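PDB 6Y04: carbonic anhydrase from Trichomonas vaginalis, which probably catalyses the reversible hydration of carbon dioxide to hydrogencarbonate and a proton, using one zinc ion per subunit. Local coordinates for residues 27-41 / 86-99. Residues are numbered along the deposited sequence; the frame is centred on the assembly and turned at random.
With ZN (zinc ion), chain C.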
# COMPACT_ATOMS: atom_id res chain seq x y z
N ALA A 27 -10.02 11.01 9.10
CA ALA A 27 -10.70 9.72 9.11
C ALA A 27 -11.48 9.54 7.81
O ALA A 27 -12.08 10.49 7.30
CB ALA A 27 -11.59 9.59 10.32
N PRO A 28 -11.50 8.32 7.21
CA PRO A 28 -12.29 8.05 6.01
C PRO A 28 -13.79 8.19 6.24
O PRO A 28 -14.36 7.51 7.09
CB PRO A 28 -11.93 6.60 5.64
CG PRO A 28 -11.37 6.00 6.91
CD PRO A 28 -10.73 7.15 7.66
N GLN A 29 -14.42 9.04 5.41
CA GLN A 29 -15.78 9.49 5.66
C GLN A 29 -16.82 8.44 5.25
O GLN A 29 -17.99 8.59 5.56
CB GLN A 29 -16.00 10.88 5.05
CG GLN A 29 -15.21 11.98 5.75
CD GLN A 29 -15.55 12.09 7.22
OE1 GLN A 29 -16.63 12.54 7.59
NE2 GLN A 29 -14.63 11.67 8.07
N ARG A 30 -16.39 7.37 4.57
CA ARG A 30 -17.32 6.29 4.25
C ARG A 30 -17.00 5.05 5.08
O ARG A 30 -17.66 4.02 4.92
CB ARG A 30 -17.32 5.99 2.75
CG ARG A 30 -18.11 6.99 1.93
CD ARG A 30 -17.89 6.76 0.45
NE ARG A 30 -18.34 5.45 -0.01
CZ ARG A 30 -18.14 4.99 -1.24
NH1 ARG A 30 -17.51 5.72 -2.14
NH2 ARG A 30 -18.59 3.79 -1.56
N HIS A 31 -16.00 5.17 5.96
CA HIS A 31 -15.67 4.16 6.95
C HIS A 31 -15.26 2.85 6.28
O HIS A 31 -15.61 1.77 6.76
CB HIS A 31 -16.83 3.94 7.93
CG HIS A 31 -17.44 5.20 8.45
ND1 HIS A 31 -16.80 6.02 9.36
CD2 HIS A 31 -18.64 5.77 8.19
CE1 HIS A 31 -17.57 7.07 9.61
NE2 HIS A 31 -18.71 6.92 8.92
N ILE A 32 -14.51 2.95 5.18
CA ILE A 32 -14.12 1.77 4.42
C ILE A 32 -12.61 1.77 4.17
O ILE A 32 -11.99 2.83 4.03
CB ILE A 32 -14.93 1.64 3.11
CG1 ILE A 32 -14.72 2.84 2.17
CG2 ILE A 32 -16.41 1.41 3.41
CD1 ILE A 32 -15.37 2.68 0.82
N ALA A 33 -12.04 0.57 4.15
CA ALA A 33 -10.65 0.36 3.78
C ALA A 33 -10.61 -0.45 2.49
O ALA A 33 -11.31 -1.46 2.36
CB ALA A 33 -9.94 -0.35 4.90
N ILE A 34 -9.77 -0.00 1.53
CA ILE A 34 -9.49 -0.74 0.31
C ILE A 34 -8.07 -1.31 0.40
O ILE A 34 -7.13 -0.56 0.66
CB ILE A 34 -9.64 0.14 -0.94
CG1 ILE A 34 -10.90 1.02 -0.92
CG2 ILE A 34 -9.53 -0.68 -2.22
CD1 ILE A 34 -12.22 0.27 -0.99
N VAL A 35 -7.94 -2.62 0.15
CA VAL A 35 -6.63 -3.25 -0.04
C VAL A 35 -6.49 -3.65 -1.51
O VAL A 35 -7.28 -4.44 -2.02
CB VAL A 35 -6.42 -4.46 0.91
CG1 VAL A 35 -5.05 -5.11 0.69
CG2 VAL A 35 -6.60 -4.07 2.37
N THR A 36 -5.47 -3.11 -2.18
CA THR A 36 -5.31 -3.42 -3.59
C THR A 36 -3.82 -3.56 -3.92
O THR A 36 -2.98 -3.54 -3.03
CB THR A 36 -6.14 -2.48 -4.48
OG1 THR A 36 -6.28 -3.11 -5.75
CG2 THR A 36 -5.54 -1.10 -4.64
N CYS A 37 -3.53 -3.72 -5.22
CA CYS A 37 -2.19 -4.02 -5.68
C CYS A 37 -1.42 -2.74 -6.00
O CYS A 37 -2.01 -1.68 -6.23
CB CYS A 37 -2.22 -4.91 -6.92
SG CYS A 37 -0.56 -5.44 -7.41
N MET A 38 -0.09 -2.85 -6.02
CA MET A 38 0.76 -1.70 -6.29
C MET A 38 0.82 -1.41 -7.79
O MET A 38 1.46 -0.45 -8.20
CB MET A 38 2.17 -1.95 -5.77
CG MET A 38 2.92 -2.98 -6.57
SD MET A 38 4.59 -3.28 -5.98
CE MET A 38 5.24 -4.28 -7.32
N ASP A 39 0.14 -2.24 -8.60
CA ASP A 39 0.24 -2.24 -10.05
C ASP A 39 0.15 -0.81 -10.60
O ASP A 39 -0.74 -0.04 -10.22
CB ASP A 39 -0.78 -3.19 -10.69
CG ASP A 39 -0.53 -3.49 -12.16
OD1 ASP A 39 -0.73 -2.57 -12.98
OD2 ASP A 39 -0.14 -4.63 -12.48
N THR A 40 1.06 -0.50 -11.53
CA THR A 40 1.17 0.84 -12.11
C THR A 40 -0.15 1.28 -12.75
O THR A 40 -0.43 2.48 -12.80
CB THR A 40 2.32 0.92 -13.11
OG1 THR A 40 2.56 2.32 -13.31
CG2 THR A 40 2.04 0.25 -14.44
N ARG A 41 -0.96 0.32 -13.21
CA ARG A 41 -2.15 0.58 -14.01
C ARG A 41 -3.33 1.00 -13.13
O ARG A 41 -4.33 1.51 -13.65
CB ARG A 41 -2.50 -0.65 -14.85
CG ARG A 41 -1.54 -0.87 -16.02
CD ARG A 41 -1.72 -2.22 -16.70
NE ARG A 41 -1.38 -3.28 -15.77
CZ ARG A 41 -1.37 -4.58 -16.07
NH1 ARG A 41 -1.68 -4.97 -17.30
NH2 ARG A 41 -1.06 -5.47 -15.14
N LEU A 86 -9.36 4.75 13.20
CA LEU A 86 -9.89 5.65 12.19
C LEU A 86 -11.36 5.36 11.84
O LEU A 86 -11.90 6.01 10.95
CB LEU A 86 -9.00 5.60 10.95
CG LEU A 86 -7.62 6.23 11.11
CD1 LEU A 86 -6.74 5.90 9.92
CD2 LEU A 86 -7.72 7.75 11.29
N GLY A 87 -11.98 4.38 12.51
CA GLY A 87 -13.42 4.20 12.45
C GLY A 87 -13.91 3.41 11.23
O GLY A 87 -15.09 3.47 10.90
N VAL A 88 -13.02 2.64 10.58
CA VAL A 88 -13.40 1.85 9.42
C VAL A 88 -14.31 0.69 9.86
O VAL A 88 -14.01 0.00 10.83
CB VAL A 88 -12.18 1.37 8.61
CG1 VAL A 88 -12.51 0.19 7.71
CG2 VAL A 88 -11.54 2.49 7.80
N GLN A 89 -15.38 0.47 9.09
CA GLN A 89 -16.40 -0.53 9.42
C GLN A 89 -16.46 -1.64 8.38
O GLN A 89 -17.10 -2.65 8.62
CB GLN A 89 -17.78 0.13 9.51
CG GLN A 89 -17.88 1.22 10.55
CD GLN A 89 -19.14 2.03 10.35
OE1 GLN A 89 -19.83 1.89 9.34
NE2 GLN A 89 -19.46 2.89 11.30
N GLU A 90 -15.81 -1.44 7.21
CA GLU A 90 -15.87 -2.40 6.12
C GLU A 90 -14.51 -2.49 5.43
O GLU A 90 -13.85 -1.47 5.24
CB GLU A 90 -16.95 -2.01 5.11
CG GLU A 90 -18.37 -2.15 5.64
CD GLU A 90 -19.48 -1.96 4.61
OE1 GLU A 90 -19.41 -2.60 3.55
OE2 GLU A 90 -20.41 -1.16 4.87
N ILE A 91 -14.11 -3.71 5.06
CA ILE A 91 -12.86 -3.90 4.35
C ILE A 91 -13.17 -4.52 2.98
O ILE A 91 -13.85 -5.53 2.89
CB ILE A 91 -11.87 -4.76 5.16
CG1 ILE A 91 -11.52 -4.14 6.51
CG2 ILE A 91 -10.62 -5.08 4.34
CD1 ILE A 91 -10.81 -5.09 7.46
N PHE A 92 -12.64 -3.89 1.93
CA PHE A 92 -12.69 -4.44 0.59
C PHE A 92 -11.29 -4.85 0.15
O PHE A 92 -10.38 -4.02 0.10
CB PHE A 92 -13.23 -3.40 -0.39
CG PHE A 92 -14.65 -2.97 -0.11
CD1 PHE A 92 -14.93 -2.07 0.91
CD2 PHE A 92 -15.70 -3.47 -0.87
CE1 PHE A 92 -16.23 -1.68 1.18
CE2 PHE A 92 -17.00 -3.08 -0.60
CZ PHE A 92 -17.27 -2.19 0.42
N ILE A 93 -11.12 -6.14 -0.15
CA ILE A 93 -9.88 -6.63 -0.74
C ILE A 93 -10.07 -6.81 -2.24
O ILE A 93 -10.91 -7.60 -2.68
CB ILE A 93 -9.40 -7.90 -0.02
CG1 ILE A 93 -9.09 -7.59 1.45
CG2 ILE A 93 -8.19 -8.51 -0.72
CD1 ILE A 93 -9.29 -8.76 2.36
N MET A 94 -9.28 -6.07 -3.02
CA MET A 94 -9.49 -5.97 -4.46
C MET A 94 -8.23 -6.37 -5.22
O MET A 94 -7.27 -5.60 -5.32
CB MET A 94 -9.91 -4.55 -4.84
CG MET A 94 -10.12 -4.39 -6.33
SD MET A 94 -11.01 -2.89 -6.74
CE MET A 94 -9.78 -1.66 -6.32
N GLY A 95 -8.26 -7.60 -5.77
CA GLY A 95 -7.21 -8.10 -6.63
C GLY A 95 -7.47 -7.73 -8.09
O GLY A 95 -8.46 -7.07 -8.40
N HIS A 96 -6.58 -8.15 -8.98
CA HIS A 96 -6.73 -7.81 -10.38
C HIS A 96 -6.19 -8.92 -11.27
O HIS A 96 -5.28 -9.64 -10.89
CB HIS A 96 -6.07 -6.45 -10.68
CG HIS A 96 -4.58 -6.48 -10.62
ND1 HIS A 96 -3.80 -6.45 -11.76
CD2 HIS A 96 -3.72 -6.56 -9.58
CE1 HIS A 96 -2.53 -6.48 -11.43
NE2 HIS A 96 -2.45 -6.56 -10.10
N GLU A 97 -6.79 -9.01 -12.47
CA GLU A 97 -6.38 -9.93 -13.52
C GLU A 97 -5.01 -9.47 -14.04
O GLU A 97 -4.71 -8.28 -14.01
CB GLU A 97 -7.42 -9.94 -14.64
CG GLU A 97 -8.85 -9.77 -14.13
CD GLU A 97 -9.99 -10.06 -15.10
OE1 GLU A 97 -9.79 -10.91 -16.00
OE2 GLU A 97 -11.07 -9.44 -14.94
N CYS A 98 -4.20 -10.43 -14.50
CA CYS A 98 -2.88 -10.17 -15.06
C CYS A 98 -1.96 -9.60 -13.98
O CYS A 98 -1.15 -8.72 -14.25
CB CYS A 98 -2.93 -9.19 -16.24
SG CYS A 98 -4.11 -9.62 -17.56
N CYS A 99 -2.07 -10.12 -12.74
CA CYS A 99 -1.27 -9.63 -11.63
C CYS A 99 0.15 -10.16 -11.82
O CYS A 99 0.32 -11.30 -12.27
CB CYS A 99 -1.82 -10.09 -10.28
SG CYS A 99 -1.00 -9.35 -8.85
ZN ZN C . -0.72 -7.04 -9.11
O HOH W 1 -13.72 6.38 9.39
O HOH W 2 1.00 -6.79 -10.09
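Ala33 and Val35 of 27-41 hold Phe92 of 86-99 between them by backbone hydrogen bonds, in adjacent parallel strands of the beta-carbonic anhydrase sheet, and the C-terminal ends of these strands, with the loops that follow, converge on the zinc ion. The backbone ladder alternates: Ala33 N donates to Glu90 O, Phe92 N to Ala33 O (2.8 Å), Val35 N to Phe92 O and Met94 N to Val35 O. Where it starts, His31 O accepts from both Gln89 N and Glu90 N, while the imidazole of His31 lies alongside the amide of Gln89, their planes 22° apart.

Apolar side chains pack on both faces. On one, Ile32 CG2 meets the edge of the Phe92 ring at CE1 (3.8 Å) and Ile34 CD1 rests on Phe92 CB; His164 stacks on the same ring. On the other, small Ala33 leaves room for Val88 CG1, and Val35 packs beside Ile93, with Leu79 of helix 74-85 against Val35 and Ile91. Next along, Thr36 adds a side-chain hydrogen bond: OG1, anti to the backbone N (chi1 -161°), donates to Met94 O at 2.7 Å.

Beyond this bond the two segments supply the protein ligands of the zinc ion. Soft thiolate sulfurs and an imidazole nitrogen suit zinc: Cys37 SG, His96 NE2 and Cys99 SG bind it, and a water 2.0 Å from the ion completes four ligands. Asp39 is not a ligand here: its OD2 lies 4.2 Å from the zinc ion, and the zinc-bound water makes a weak hydrogen bond to it. Arg41 grips the Asp39 carboxylate side-on, NE to OD1 and NH2 to OD2, and Arg41 N also donates to OD1, closing an Asx turn. The paired carboxylate stands steeply against the imidazole, planes 71° apart, with Asp39 OD2 3.2 Å from His96 CE1.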